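Long-range contact in ethylbenzene dehydrogenase alpha-subunit (Aromatoleum aromaticum, PDB 2IVF), which belongs to the molybdopterin oxidoreductase family and holds molybdenum, two pterin guanine dinucleotide ligands and an iron-sulfur cluster: residues Lys496-Gly501 against Val744-Ala749. Numbering follows the deposited sequence.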
# COMPACT_ATOMS: atom_id res chain seq x y z
N LYS A 496 -5.60 8.93 -37.65
CA LYS A 496 -5.79 10.37 -37.60
C LYS A 496 -6.67 10.71 -36.41
O LYS A 496 -7.26 9.82 -35.81
CB LYS A 496 -6.42 10.84 -38.90
CG LYS A 496 -7.78 10.32 -39.17
CD LYS A 496 -8.10 10.51 -40.63
CE LYS A 496 -9.54 10.14 -40.90
NZ LYS A 496 -9.99 10.60 -42.25
N PRO A 497 -6.73 12.00 -36.04
CA PRO A 497 -7.54 12.31 -34.86
C PRO A 497 -9.02 11.98 -34.98
O PRO A 497 -9.59 11.93 -36.07
CB PRO A 497 -7.34 13.83 -34.68
CG PRO A 497 -6.07 14.13 -35.40
CD PRO A 497 -6.08 13.21 -36.57
N THR A 498 -9.63 11.79 -33.83
CA THR A 498 -11.08 11.59 -33.70
C THR A 498 -11.85 12.68 -34.41
O THR A 498 -12.78 12.40 -35.16
CB THR A 498 -11.47 11.61 -32.19
OG1 THR A 498 -10.83 10.53 -31.51
CG2 THR A 498 -13.00 11.53 -31.99
N ALA A 499 -11.48 13.94 -34.17
CA ALA A 499 -12.11 15.08 -34.81
C ALA A 499 -11.97 15.08 -36.34
O ALA A 499 -12.65 15.82 -37.02
CB ALA A 499 -11.54 16.35 -34.25
N GLN A 500 -11.07 14.26 -36.88
CA GLN A 500 -10.91 14.14 -38.33
C GLN A 500 -11.50 12.86 -38.93
O GLN A 500 -11.32 12.59 -40.11
CB GLN A 500 -9.45 14.25 -38.71
CG GLN A 500 -8.92 15.65 -38.51
CD GLN A 500 -7.46 15.79 -38.90
OE1 GLN A 500 -6.88 14.94 -39.60
NE2 GLN A 500 -6.85 16.87 -38.43
N GLY A 501 -12.23 12.09 -38.13
CA GLY A 501 -12.84 10.87 -38.64
C GLY A 501 -11.99 9.65 -38.36
O GLY A 501 -12.16 8.60 -39.01
N VAL A 744 -9.34 12.97 -24.49
CA VAL A 744 -10.58 13.61 -24.06
C VAL A 744 -11.58 13.56 -25.21
O VAL A 744 -12.74 13.25 -25.00
CB VAL A 744 -10.35 15.04 -23.56
CG1 VAL A 744 -11.70 15.78 -23.43
CG2 VAL A 744 -9.58 15.02 -22.22
N ASP A 745 -11.13 13.83 -26.42
CA ASP A 745 -12.00 13.76 -27.62
C ASP A 745 -12.54 12.36 -27.85
O ASP A 745 -13.68 12.18 -28.24
CB ASP A 745 -11.25 14.19 -28.86
CG ASP A 745 -11.27 15.70 -29.08
OD1 ASP A 745 -11.85 16.44 -28.24
OD2 ASP A 745 -10.72 16.11 -30.11
N ILE A 746 -11.69 11.37 -27.64
CA ILE A 746 -12.08 9.97 -27.74
C ILE A 746 -13.18 9.69 -26.70
O ILE A 746 -14.21 9.18 -27.06
CB ILE A 746 -10.89 9.01 -27.52
CG1 ILE A 746 -9.90 9.09 -28.69
CG2 ILE A 746 -11.42 7.57 -27.25
CD1 ILE A 746 -8.53 8.46 -28.36
N ASN A 747 -12.98 10.09 -25.44
CA ASN A 747 -13.98 9.88 -24.40
C ASN A 747 -15.30 10.57 -24.73
O ASN A 747 -16.40 10.05 -24.42
CB ASN A 747 -13.47 10.34 -23.01
CG ASN A 747 -12.54 9.32 -22.34
OD1 ASN A 747 -11.98 9.59 -21.28
ND2 ASN A 747 -12.37 8.17 -22.94
N ARG A 748 -15.23 11.74 -25.34
CA ARG A 748 -16.46 12.45 -25.74
C ARG A 748 -17.20 11.76 -26.88
O ARG A 748 -18.43 11.73 -26.92
CB ARG A 748 -16.13 13.88 -26.17
CG ARG A 748 -15.65 14.81 -25.04
CD ARG A 748 -14.90 15.99 -25.61
NE ARG A 748 -15.80 16.99 -26.13
CZ ARG A 748 -15.46 17.98 -26.95
NH1 ARG A 748 -14.23 18.10 -27.40
NH2 ARG A 748 -16.37 18.83 -27.34
N ALA A 749 -16.43 11.24 -27.81
CA ALA A 749 -16.92 10.59 -29.00
C ALA A 749 -17.62 9.29 -28.66
O ALA A 749 -18.61 8.96 -29.29
CB ALA A 749 -15.75 10.34 -29.97
O HOH W 1 -9.59 14.77 -32.09
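Thr498 meets the last turn of helix 736-749 with both branches of its side chain. Its methyl carbon CG2 lies 3.6 Å from Ala749 CB and 3.9 Å from Asp745 O, the carbonyl oxygen that accepts the helical bond from Ala749 N, so the methyl group rests on one spot of that turn. The other branch turns to Ile746: Thr498 OG1 approaches Ile746 CG1 to 3.3 Å, the two side chains crossing at about a right angle. This division follows from a chi1 of -62°, which sets CG2 anti to the backbone N and OG1 anti to the carbonyl carbon. OG1 has its polar partner one turn further back on the helix, in a hydrogen bond with Glu742 OE2, so the hydroxyl close to Ile746 is not without a polar contact.

Beside this packing, a single water joins the segments. It accepts from Ala499 N at 2.9 Å and donates to Asp745 OD2 at 2.6 Å, linking the loop backbone to the helix carboxylate. The other carboxylate oxygen, Asp745 OD1, pairs with Arg748 NH1 at 3.0 Å in a salt bridge whose N-H...O angle of 133° makes the hydrogen bond weak. Arg748 is secured further by a bond from NE to Lys755 O, beyond the helix. Ile746 also rests on Tyr490 of helix 486-493, which leads into the loop. Within the loop, Gly501 N bonds to Thr498 O at 3.0 Å, closing a turn that follows Thr498.

The contact thus joins the connection between helices 486-493 and 504-520 to the end of helix 736-749, at the protein surface. Between the two segments, which bury 168 Å² in total, attachment rests on side-chain packing and a water-mediated link; the direct polar tie runs to Glu742 on the same helix, so anchoring of the loop probably depends on that neighbouring turn as well.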